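Local coordinates for protein Cap5O (Staphylococcus aureus, PDB 3OJO) that acts as an NAD-dependent UDP-N-acetyl-mannosamine dehydrogenase in the biosynthesis of capsular polysaccharide, at residues I22-P25 / T26-F30; R110-D113 / S114-P117; S129-P133 / K134-D138; D138-K141 / P142-N146; I204-A208 / R209-M213. One frame throughout, in Å; residues are numbered along the deposited sequence.

Interaction 1. Residues I22-P25 / T26-F30; sequences IGLP and TSIMF. With NAD (nicotinamide-adenine-dinucleotide), chain J.
I22 packs beside the C2N and carboxamide side of the flat nicotinamide of NAD, with CG1 near C2N and CD1 3.5 Å from C7N, while at the far end of the segment T26 CG2 meets the F30 ring at its edge, in plane. That ring also packs edge-to-face with F198. This is the dinucleotide-binding turn of a Rossmann fold, where strand 13-17 runs into helix 23-32 and G23 fits the last glycine of a GxGxxG pattern. The backbone N of I22 donates to NAD O2N over 3.0 Å, so the turn leading into the helix holds a phosphate oxygen while the branched side chain of I22 packs on the nicotinamide end of the cofactor. One turn on, hydroxyls fold back onto carbonyls. T26 OG1, beside its own backbone N (chi1 -61°), gives a 2.7 Å bond to I22 O from above the carbonyl plane. P25 suits this first turn, since it costs the helix no amide donor, and its O accepts from M29 N. L24 CG touches I28 CD1 at 3.8 Å, and I28 goes on to pack against helix 62-71. G23 O is gripped twice: S27 N and S27 OG, at 2.9 and 2.7 Å, reach it from opposite faces of its plane.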
# COMPACT_ATOMS: atom_id res chain seq x y z
N ILE B 22 -0.54 18.44 22.06
CA ILE B 22 -0.82 17.18 22.76
C ILE B 22 -0.89 17.40 24.29
O ILE B 22 -1.92 17.12 24.89
CB ILE B 22 0.23 16.09 22.35
CG1 ILE B 22 0.13 15.68 20.87
CG2 ILE B 22 0.20 14.91 23.29
CD1 ILE B 22 -1.12 14.87 20.48
N GLY B 23 0.20 17.92 24.88
CA GLY B 23 0.37 18.13 26.31
C GLY B 23 -0.58 19.09 26.99
O GLY B 23 -1.10 18.76 28.06
N LEU B 24 -0.79 20.30 26.44
CA LEU B 24 -1.68 21.28 27.05
C LEU B 24 -3.13 20.77 27.16
O LEU B 24 -3.62 20.72 28.29
CB LEU B 24 -1.60 22.67 26.38
CG LEU B 24 -2.48 23.77 26.98
CD1 LEU B 24 -2.08 24.05 28.44
CD2 LEU B 24 -2.44 25.02 26.12
N PRO B 25 -3.82 20.33 26.07
CA PRO B 25 -5.18 19.79 26.23
C PRO B 25 -5.27 18.60 27.18
O PRO B 25 -6.24 18.52 27.94
CB PRO B 25 -5.57 19.40 24.80
CG PRO B 25 -4.74 20.30 23.94
CD PRO B 25 -3.42 20.31 24.65
N THR B 26 -4.25 17.71 27.17
CA THR B 26 -4.15 16.54 28.06
C THR B 26 -4.07 17.00 29.53
O THR B 26 -4.78 16.43 30.36
CB THR B 26 -2.97 15.65 27.63
OG1 THR B 26 -3.20 15.20 26.29
CG2 THR B 26 -2.72 14.48 28.56
N SER B 27 -3.22 17.99 29.86
CA SER B 27 -3.12 18.54 31.22
C SER B 27 -4.48 19.11 31.62
O SER B 27 -4.96 18.83 32.72
CB SER B 27 -2.11 19.68 31.25
OG SER B 27 -0.87 19.27 30.71
N ILE B 28 -5.11 19.88 30.71
CA ILE B 28 -6.42 20.50 30.92
C ILE B 28 -7.48 19.43 31.21
O ILE B 28 -8.26 19.59 32.14
CB ILE B 28 -6.76 21.49 29.74
CG1 ILE B 28 -5.95 22.79 29.87
CG2 ILE B 28 -8.27 21.79 29.63
CD1 ILE B 28 -5.92 23.69 28.60
N MET B 29 -7.46 18.32 30.46
CA MET B 29 -8.37 17.19 30.57
C MET B 29 -8.33 16.45 31.92
O MET B 29 -9.39 16.21 32.51
CB MET B 29 -8.16 16.23 29.40
CG MET B 29 -9.30 15.26 29.23
SD MET B 29 -10.96 16.00 29.22
CE MET B 29 -11.22 16.19 27.57
N PHE B 30 -7.13 16.09 32.42
CA PHE B 30 -7.00 15.41 33.70
C PHE B 30 -7.40 16.32 34.87
O PHE B 30 -8.05 15.84 35.81
CB PHE B 30 -5.57 14.90 33.90
CG PHE B 30 -5.21 13.65 33.14
CD1 PHE B 30 -5.56 12.39 33.64
CD2 PHE B 30 -4.43 13.71 31.99
CE1 PHE B 30 -5.16 11.22 32.97
CE2 PHE B 30 -4.02 12.54 31.34
CZ PHE B 30 -4.40 11.31 31.83
PA NAD J . 4.39 20.89 20.03
O1A NAD J . 5.60 21.45 19.39
O2A NAD J . 3.18 21.68 19.71
O5B NAD J . 4.62 20.87 21.62
C5B NAD J . 5.83 20.45 22.20
C4B NAD J . 6.06 21.28 23.44
O4B NAD J . 6.96 20.61 24.29
C3B NAD J . 6.63 22.67 23.13
O3B NAD J . 5.91 23.65 23.87
C2B NAD J . 8.04 22.58 23.70
O2B NAD J . 8.55 23.81 24.16
C1B NAD J . 7.88 21.56 24.81
N9A NAD J . 9.16 20.91 25.12
C8A NAD J . 10.12 20.52 24.22
N7A NAD J . 11.10 19.86 24.87
C5A NAD J . 10.77 19.83 26.19
C6A NAD J . 11.43 19.30 27.30
N6A NAD J . 12.60 18.68 27.11
N1A NAD J . 10.84 19.41 28.56
C2A NAD J . 9.62 20.04 28.71
N3A NAD J . 8.98 20.57 27.60
C4A NAD J . 9.54 20.47 26.37
O3 NAD J . 4.26 19.33 19.61
PN NAD J . 2.88 18.51 19.67
O1N NAD J . 2.13 18.80 18.43
O2N NAD J . 2.25 18.69 21.00
O5D NAD J . 3.38 17.01 19.53
C5D NAD J . 4.48 16.52 20.26
C4D NAD J . 4.82 15.14 19.71
O4D NAD J . 3.72 14.26 19.87
C3D NAD J . 5.07 15.11 18.20
O3D NAD J . 6.31 15.63 17.75
C2D NAD J . 4.93 13.63 17.95
O2D NAD J . 6.00 12.97 18.57
C1D NAD J . 3.71 13.31 18.81
N1N NAD J . 2.52 13.41 17.93
C2N NAD J . 1.77 14.56 17.84
C3N NAD J . 0.67 14.60 16.97
C7N NAD J . -0.41 15.63 17.16
O7N NAD J . -1.75 15.20 17.10
N7N NAD J . -0.08 16.92 17.34
C4N NAD J . 0.37 13.49 16.17
C5N NAD J . 1.16 12.34 16.23
C6N NAD J . 2.25 12.33 17.11

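Interaction 2. Residues R110-D113 / S114-P117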
# COMPACT_ATOMS: atom_id res chain seq x y z
N ARG B 110 15.81 13.84 26.81
CA ARG B 110 16.08 15.05 27.60
C ARG B 110 14.97 15.21 28.64
O ARG B 110 15.27 15.44 29.80
CB ARG B 110 16.12 16.28 26.69
CG ARG B 110 17.47 16.95 26.61
CD ARG B 110 17.52 17.98 25.50
NE ARG B 110 18.01 17.42 24.24
CZ ARG B 110 17.96 18.03 23.06
NH1 ARG B 110 17.41 19.23 22.96
NH2 ARG B 110 18.44 17.44 21.97
N ALA B 111 13.68 15.04 28.21
CA ALA B 111 12.50 15.09 29.06
C ALA B 111 12.51 13.97 30.09
O ALA B 111 12.04 14.17 31.21
CB ALA B 111 11.24 15.01 28.22
N LEU B 112 13.05 12.77 29.72
CA LEU B 112 13.17 11.66 30.65
C LEU B 112 14.17 12.02 31.76
O LEU B 112 13.85 11.80 32.93
CB LEU B 112 13.53 10.33 29.96
CG LEU B 112 13.53 9.05 30.86
CD1 LEU B 112 12.16 8.78 31.50
CD2 LEU B 112 14.02 7.82 30.09
N ASP B 113 15.30 12.67 31.40
CA ASP B 113 16.32 13.10 32.37
C ASP B 113 15.86 14.17 33.36
O ASP B 113 16.40 14.23 34.47
CB ASP B 113 17.61 13.55 31.67
CG ASP B 113 18.41 12.45 31.02
OD1 ASP B 113 19.06 12.73 29.99
OD2 ASP B 113 18.38 11.30 31.53
N SER B 114 14.86 15.00 32.99
CA SER B 114 14.28 16.05 33.84
C SER B 114 13.41 15.46 34.96
O SER B 114 13.28 16.05 36.04
CB SER B 114 13.45 17.02 33.00
OG SER B 114 12.12 16.57 32.76
N ILE B 115 12.82 14.29 34.68
CA ILE B 115 11.91 13.52 35.51
C ILE B 115 12.63 12.62 36.54
O ILE B 115 12.15 12.47 37.66
CB ILE B 115 11.01 12.74 34.49
CG1 ILE B 115 9.71 13.49 34.24
CG2 ILE B 115 10.84 11.22 34.75
CD1 ILE B 115 8.89 12.92 33.08
N LEU B 116 13.78 12.04 36.14
CA LEU B 116 14.60 11.11 36.92
C LEU B 116 14.87 11.50 38.39
O LEU B 116 14.60 10.66 39.25
CB LEU B 116 15.92 10.79 36.20
CG LEU B 116 15.87 10.06 34.87
CD1 LEU B 116 17.25 9.66 34.45
CD2 LEU B 116 14.92 8.85 34.89
N PRO B 117 15.37 12.73 38.72
CA PRO B 117 15.61 13.07 40.14
C PRO B 117 14.37 13.08 41.04
O PRO B 117 14.52 13.08 42.26
CB PRO B 117 16.23 14.47 40.08
CG PRO B 117 16.68 14.65 38.69
CD PRO B 117 15.74 13.87 37.85
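L112 O is gripped by two amides at the end of helix 106-115. L116 N reaches it at 3.2 Å in the carbonyl plane, whereas I115 N comes from well above that plane. Sharing one acceptor between the fourth and the third residue onward marks the change from alpha-helical to 3-10 winding, and the preceding turn is already slack: S114 N makes weak bonds to R110 O and A111 O. The hydroxyl of S114 probably makes up for part of this. With OG placed between the backbone N and the carbonyl carbon (chi1 83°), it swings back to A111 O and donates a 2.9 Å bond. P117 has no amide hydrogen to offer the preceding turn, and its CD packs on D113 O at 3.5 Å.

The side chains sort by face. D113 and L116 lie side by side and point the same way, with OD2 of the exposed aspartate 3.5 Å from L116 CD1, a contact of a carboxylate oxygen and a methyl that brings no bond. L112 meets I115 through CD1 and CG2, and L116 through CG and CD2, each at 4.3 Å. These leucines look toward helix 135-145, while I115 turns to strand 86-89. A111, small enough for its place in the NAD pocket, approaches the cofactor closely. The chemistry thus implies a helix that ends by loosening its backbone bonds, with a serine hydroxyl supplying the firmer polar tie and leucines keeping the buried face apolar.

Interaction 3. Residues S129-P133 / K134-D138; sequences STIAP and KTMDD. With NAD (nicotinamide-adenine-dinucleotide), chain J.
I131 and T135 pack closely where the loop after strand 124-127 turns into helix 135-145 of the Rossmann domain, and this buried side contrasts with the partly exposed flank of K134 and D137, where the second subunit comes in beside K134. On the tight side CG1 of I131 stands between its backbone N and carbonyl carbon (chi1 62°), which sends CD1 to within 3.7 Å of M136 SD, the two side chains crossing at about a right angle. The thioether of M136, bent at chi2 and chi3, lays CG and SD against I131 CD1 and also touches strand 156-159. T135 turns its CG2 to I131 and its hydroxyl to the backbone: OG1 donates to A132 O at 2.7 Å and reinforces the weak 3.3 Å bond from T135 N to A132 O that closes a type II beta turn. P133 fits the second position of this turn, with a fixed phi of -60°, while K134 takes the left-handed phi that the third position demands.

On the partly exposed flank K134 leads its chain away from the loop, and its NZ bonds to L239 O of the second subunit. Its backbone N and that of M136 bond to the carboxylate of E212, which thereby holds the start of the helix. At the other end of the loop the cofactor takes over: T130 N donates a nearly straight bond (163°) to the ribose hydroxyl O2D of NAD, 2.9 Å away.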
# COMPACT_ATOMS: atom_id res chain seq x y z
N SER B 129 4.46 10.83 23.07
CA SER B 129 5.20 11.25 21.88
C SER B 129 5.46 10.07 20.95
O SER B 129 5.53 8.92 21.40
CB SER B 129 6.55 11.83 22.31
OG SER B 129 6.39 12.88 23.25
N THR B 130 5.65 10.36 19.66
CA THR B 130 5.94 9.31 18.68
C THR B 130 7.32 8.78 18.93
O THR B 130 8.27 9.56 19.00
CB THR B 130 5.73 9.83 17.26
OG1 THR B 130 4.35 10.19 17.16
CG2 THR B 130 6.08 8.78 16.20
N ILE B 131 7.45 7.46 19.11
CA ILE B 131 8.75 6.86 19.36
C ILE B 131 9.05 5.70 18.43
O ILE B 131 8.13 4.96 18.07
CB ILE B 131 8.98 6.54 20.85
CG1 ILE B 131 7.96 5.52 21.38
CG2 ILE B 131 9.07 7.82 21.70
CD1 ILE B 131 8.09 5.20 22.80
N ALA B 132 10.33 5.54 18.07
CA ALA B 132 10.80 4.45 17.21
C ALA B 132 10.61 3.13 17.95
O ALA B 132 10.67 3.12 19.18
CB ALA B 132 12.26 4.64 16.84
N PRO B 133 10.35 2.01 17.24
CA PRO B 133 10.16 0.73 17.96
C PRO B 133 11.39 0.36 18.77
O PRO B 133 12.52 0.64 18.35
CB PRO B 133 9.84 -0.26 16.85
CG PRO B 133 9.38 0.57 15.71
CD PRO B 133 10.24 1.80 15.78
N LYS B 134 11.14 -0.18 19.96
CA LYS B 134 12.14 -0.60 20.95
C LYS B 134 12.74 0.51 21.82
O LYS B 134 13.69 0.25 22.55
CB LYS B 134 13.15 -1.62 20.38
CG LYS B 134 12.46 -2.92 19.96
CD LYS B 134 13.33 -4.08 20.09
CE LYS B 134 13.51 -4.71 21.45
NZ LYS B 134 14.15 -6.03 21.24
N THR B 135 12.13 1.72 21.80
CA THR B 135 12.54 2.87 22.62
C THR B 135 12.24 2.60 24.09
O THR B 135 13.09 2.86 24.95
CB THR B 135 11.83 4.15 22.14
OG1 THR B 135 12.30 4.46 20.83
CG2 THR B 135 12.05 5.35 23.06
N MET B 136 11.05 2.09 24.38
CA MET B 136 10.64 1.80 25.75
C MET B 136 11.53 0.73 26.38
O MET B 136 12.08 0.96 27.45
CB MET B 136 9.16 1.40 25.80
CG MET B 136 8.20 2.51 25.45
SD MET B 136 8.46 4.06 26.34
CE MET B 136 7.91 3.63 27.96
N ASP B 137 11.75 -0.36 25.66
CA ASP B 137 12.55 -1.51 26.06
C ASP B 137 14.07 -1.29 26.05
O ASP B 137 14.74 -1.70 26.99
CB ASP B 137 12.18 -2.74 25.21
CG ASP B 137 10.78 -3.28 25.51
OD1 ASP B 137 9.84 -2.99 24.72
OD2 ASP B 137 10.63 -3.98 26.54
N ASP B 138 14.62 -0.68 24.98
CA ASP B 138 16.07 -0.52 24.82
C ASP B 138 16.67 0.83 25.24
O ASP B 138 17.90 0.92 25.36
CB ASP B 138 16.51 -0.85 23.38
CG ASP B 138 16.18 -2.24 22.86
OD1 ASP B 138 15.71 -3.09 23.67
OD2 ASP B 138 16.40 -2.49 21.65
PA NAD J . 4.39 20.89 20.03
O1A NAD J . 5.60 21.45 19.39
O2A NAD J . 3.18 21.68 19.71
O5B NAD J . 4.62 20.87 21.62
C5B NAD J . 5.83 20.45 22.20
C4B NAD J . 6.06 21.28 23.44
O4B NAD J . 6.96 20.61 24.29
C3B NAD J . 6.63 22.67 23.13
O3B NAD J . 5.91 23.65 23.87
C2B NAD J . 8.04 22.58 23.70
O2B NAD J . 8.55 23.81 24.16
C1B NAD J . 7.88 21.56 24.81
N9A NAD J . 9.16 20.91 25.12
C8A NAD J . 10.12 20.52 24.22
N7A NAD J . 11.10 19.86 24.87
C5A NAD J . 10.77 19.83 26.19
C6A NAD J . 11.43 19.30 27.30
N6A NAD J . 12.60 18.68 27.11
N1A NAD J . 10.84 19.41 28.56
C2A NAD J . 9.62 20.04 28.71
N3A NAD J . 8.98 20.57 27.60
C4A NAD J . 9.54 20.47 26.37
O3 NAD J . 4.26 19.33 19.61
PN NAD J . 2.88 18.51 19.67
O1N NAD J . 2.13 18.80 18.43
O2N NAD J . 2.25 18.69 21.00
O5D NAD J . 3.38 17.01 19.53
C5D NAD J . 4.48 16.52 20.26
C4D NAD J . 4.82 15.14 19.71
O4D NAD J . 3.72 14.26 19.87
C3D NAD J . 5.07 15.11 18.20
O3D NAD J . 6.31 15.63 17.75
C2D NAD J . 4.93 13.63 17.95
O2D NAD J . 6.00 12.97 18.57
C1D NAD J . 3.71 13.31 18.81
N1N NAD J . 2.52 13.41 17.93
C2N NAD J . 1.77 14.56 17.84
C3N NAD J . 0.67 14.60 16.97
C7N NAD J . -0.41 15.63 17.16
O7N NAD J . -1.75 15.20 17.10
N7N NAD J . -0.08 16.92 17.34
C4N NAD J . 0.37 13.49 16.17
C5N NAD J . 1.16 12.34 16.23
C6N NAD J . 2.25 12.33 17.11

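Interaction 4. Residues D138-K141 / P142-N146; sequences DFVK and PVIEN
D138 O meets P142 CG at 3.3 Å where helix 135-145 changes its winding: a wider, pi-type turn at 138-140 gives way to a kink at P142, whose nitrogen has no hydrogen to bond to the turn before. The proline ring sits as a knob among D138, F139, V140 and K141. Main-chain bonding is picked up again by I144 N to V140 O, which also takes a weak bond from V143 N, and by E145 N to K141 O at 2.8 Å. Two beta-branched residues pack on carbonyls: V143 CG2 lies 3.2 Å from F139 O, and I144 CD1 bends back to V140 O. V140 and I144 run alongside each other, CG1 to CD1 at 3.9 Å, and form the buried ridge facing L112 of helix 106-115. On another flank K141 stretches out with CG anti to the backbone N (chi1 -172°), so that its methylenes lie beside the E145 carboxylate, CE 3.4 Å from OE1. The charged NZ stays 4.6 Å from that oxygen, too far for a salt bridge, though the opposite charges probably still attract. A helix with an apolar inner face and an outer one that mixes charged and exposed apolar residues here connects neighbouring parallel strands 124-127 and 156-159, a beta-alpha-beta unit of the Rossmann domain.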
# COMPACT_ATOMS: atom_id res chain seq x y z
N ASP B 138 14.62 -0.68 24.98
CA ASP B 138 16.07 -0.52 24.82
C ASP B 138 16.67 0.83 25.24
O ASP B 138 17.90 0.92 25.36
CB ASP B 138 16.51 -0.85 23.38
CG ASP B 138 16.18 -2.24 22.86
OD1 ASP B 138 15.71 -3.09 23.67
OD2 ASP B 138 16.40 -2.49 21.65
N PHE B 139 15.83 1.87 25.42
CA PHE B 139 16.30 3.21 25.75
C PHE B 139 15.73 3.75 27.05
O PHE B 139 16.49 4.33 27.83
CB PHE B 139 16.02 4.20 24.60
CG PHE B 139 16.81 3.98 23.33
CD1 PHE B 139 16.51 2.92 22.48
CD2 PHE B 139 17.78 4.90 22.93
CE1 PHE B 139 17.22 2.74 21.29
CE2 PHE B 139 18.48 4.72 21.73
CZ PHE B 139 18.19 3.65 20.92
N VAL B 140 14.42 3.60 27.28
CA VAL B 140 13.77 4.09 28.50
C VAL B 140 14.08 3.15 29.67
O VAL B 140 14.63 3.61 30.67
CB VAL B 140 12.24 4.40 28.29
CG1 VAL B 140 11.58 4.87 29.58
CG2 VAL B 140 12.04 5.45 27.20
N LYS B 141 13.79 1.85 29.51
CA LYS B 141 14.02 0.79 30.50
C LYS B 141 15.47 0.76 31.07
O LYS B 141 15.60 0.86 32.29
CB LYS B 141 13.55 -0.57 29.95
CG LYS B 141 13.54 -1.74 30.91
CD LYS B 141 13.18 -3.00 30.14
CE LYS B 141 13.74 -4.25 30.76
NZ LYS B 141 13.66 -5.39 29.83
N PRO B 142 16.56 0.72 30.24
CA PRO B 142 17.93 0.74 30.81
C PRO B 142 18.29 1.95 31.67
O PRO B 142 19.04 1.80 32.63
CB PRO B 142 18.81 0.71 29.57
CG PRO B 142 17.97 0.05 28.55
CD PRO B 142 16.61 0.60 28.78
N VAL B 143 17.77 3.13 31.32
CA VAL B 143 17.99 4.38 32.05
C VAL B 143 17.34 4.27 33.44
O VAL B 143 17.97 4.63 34.45
CB VAL B 143 17.49 5.60 31.23
CG1 VAL B 143 17.45 6.87 32.07
CG2 VAL B 143 18.35 5.80 29.99
N ILE B 144 16.10 3.76 33.49
CA ILE B 144 15.36 3.61 34.73
C ILE B 144 15.96 2.50 35.60
O ILE B 144 16.12 2.69 36.80
CB ILE B 144 13.85 3.45 34.45
CG1 ILE B 144 13.17 4.84 34.33
CG2 ILE B 144 13.18 2.68 35.56
CD1 ILE B 144 13.19 5.46 33.04
N GLU B 145 16.34 1.38 34.98
CA GLU B 145 16.95 0.25 35.68
C GLU B 145 18.34 0.58 36.25
O GLU B 145 18.77 -0.05 37.23
CB GLU B 145 16.94 -1.02 34.83
CG GLU B 145 15.59 -1.73 34.92
CD GLU B 145 15.39 -2.96 34.07
OE1 GLU B 145 16.03 -3.06 33.00
OE2 GLU B 145 14.58 -3.83 34.46
N ASN B 146 19.00 1.61 35.69
CA ASN B 146 20.30 2.12 36.14
C ASN B 146 20.18 2.77 37.52
O ASN B 146 21.16 2.82 38.27
CB ASN B 146 20.88 3.10 35.15
CG ASN B 146 22.33 2.83 34.86
OD1 ASN B 146 23.23 3.59 35.27
ND2 ASN B 146 22.60 1.72 34.20

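Interaction 5. Residues I204-A208 / R209-M213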
# COMPACT_ATOMS: atom_id res chain seq x y z
N ILE B 204 -7.10 -0.59 24.12
CA ILE B 204 -6.46 -1.76 23.53
C ILE B 204 -5.20 -2.03 24.34
O ILE B 204 -4.35 -1.15 24.50
CB ILE B 204 -6.23 -1.59 21.99
CG1 ILE B 204 -7.56 -1.45 21.21
CG2 ILE B 204 -5.46 -2.75 21.41
CD1 ILE B 204 -8.14 -0.11 21.14
N GLU B 205 -5.11 -3.24 24.90
CA GLU B 205 -4.00 -3.68 25.72
C GLU B 205 -3.01 -4.43 24.88
O GLU B 205 -3.38 -5.37 24.18
CB GLU B 205 -4.47 -4.58 26.86
CG GLU B 205 -5.42 -3.90 27.84
CD GLU B 205 -6.00 -4.84 28.87
OE1 GLU B 205 -5.33 -5.84 29.22
OE2 GLU B 205 -7.15 -4.59 29.32
N THR B 206 -1.73 -4.04 24.97
CA THR B 206 -0.64 -4.67 24.24
C THR B 206 0.68 -4.32 24.89
O THR B 206 0.68 -3.58 25.87
CB THR B 206 -0.70 -4.32 22.72
OG1 THR B 206 0.38 -4.97 22.09
CG2 THR B 206 -0.65 -2.81 22.43
N ASP B 207 1.80 -4.84 24.38
CA ASP B 207 3.11 -4.48 24.91
C ASP B 207 3.66 -3.24 24.16
O ASP B 207 3.21 -2.92 23.06
CB ASP B 207 4.09 -5.68 24.92
CG ASP B 207 4.49 -6.22 23.55
OD1 ASP B 207 3.90 -5.77 22.54
OD2 ASP B 207 5.45 -7.02 23.49
N ALA B 208 4.60 -2.54 24.80
CA ALA B 208 5.20 -1.30 24.32
C ALA B 208 5.73 -1.39 22.88
O ALA B 208 5.42 -0.51 22.08
CB ALA B 208 6.28 -0.83 25.28
N ARG B 209 6.46 -2.47 22.53
CA ARG B 209 7.00 -2.67 21.18
C ARG B 209 5.91 -2.77 20.09
O ARG B 209 6.13 -2.26 19.00
CB ARG B 209 8.00 -3.86 21.14
CG ARG B 209 7.37 -5.26 21.32
CD ARG B 209 8.44 -6.34 21.42
NE ARG B 209 9.14 -6.29 22.71
CZ ARG B 209 10.33 -6.84 22.95
NH1 ARG B 209 10.97 -7.50 22.00
NH2 ARG B 209 10.89 -6.72 24.14
N THR B 210 4.76 -3.38 20.40
CA THR B 210 3.63 -3.53 19.48
C THR B 210 2.96 -2.18 19.26
O THR B 210 2.60 -1.87 18.12
CB THR B 210 2.67 -4.64 19.94
OG1 THR B 210 3.40 -5.87 19.98
CG2 THR B 210 1.45 -4.81 19.01
N ALA B 211 2.82 -1.38 20.33
CA ALA B 211 2.24 -0.04 20.30
C ALA B 211 3.11 0.90 19.43
O ALA B 211 2.58 1.72 18.67
CB ALA B 211 2.13 0.52 21.72
N GLU B 212 4.44 0.81 19.61
CA GLU B 212 5.40 1.62 18.85
C GLU B 212 5.32 1.26 17.35
O GLU B 212 5.07 2.14 16.54
CB GLU B 212 6.83 1.43 19.39
CG GLU B 212 7.03 1.84 20.84
CD GLU B 212 8.32 1.37 21.49
OE1 GLU B 212 8.79 0.25 21.17
OE2 GLU B 212 8.84 2.10 22.35
N MET B 213 5.53 -0.01 17.00
CA MET B 213 5.56 -0.57 15.66
C MET B 213 4.29 -0.30 14.86
O MET B 213 4.37 0.09 13.68
CB MET B 213 5.89 -2.07 15.72
CG MET B 213 6.44 -2.66 14.41
SD MET B 213 7.57 -1.57 13.48
CE MET B 213 9.18 -2.36 13.74
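T206, near the end of strand 203-207, opens the contact: its OG1, anti to the backbone N (chi1 -179°), presses on T210 CB at 3.2 Å, while CG2 faces A211. D207 follows as the N-cap of helix 208-238. Its CG sits between the backbone N and the carbonyl carbon, which folds the carboxylate over the first turn. OD1 is met nearly along its C-O axis by T210 OG1 at 2.6 Å, and takes a weaker capping bond from T210 N at 3.3 Å. A short acidic side chain suits this place, since its charge would complement the positive helix start. The other oxygen, OD2, forms a long salt bridge of 3.8 Å with R209 NE, the two flat groups turned 18° from each other, but R209 NH1 bonds to N240 O of the second subunit. D207 O accepts from A211 N, and A208 O from E212 N. A208, with its small methyl, fits against M136. E212 turns its carboxylate to K134 and the start of helix 135-145. Strand 203-207 is the outermost of its sheet within the chain, hydrogen-bonded to strand 178-182, and the segment 209-213 of helix 208-238 runs at 105° to strand segment 204-207.

Interactions 1 and 3 are the buried ones and both bond NAD through a backbone amide, at different points of the cofactor; interactions 2, 4 and 5 are only partly buried. Interactions 2 and 4 touch through L112 and L116 against V140, V143 and I144, an apolar seam between helices, while their outer faces carry charged residues. Interactions 3 and 4 share D138 and together follow helix 135-145 from its first turn to its proline kink. Interaction 5 joins interaction 3 by polar bonds of E212, and both reach the second subunit. Hydroxyl-to-carbonyl bonds serve interactions 1 to 3, whereas interaction 5 relies on a carboxylate cap.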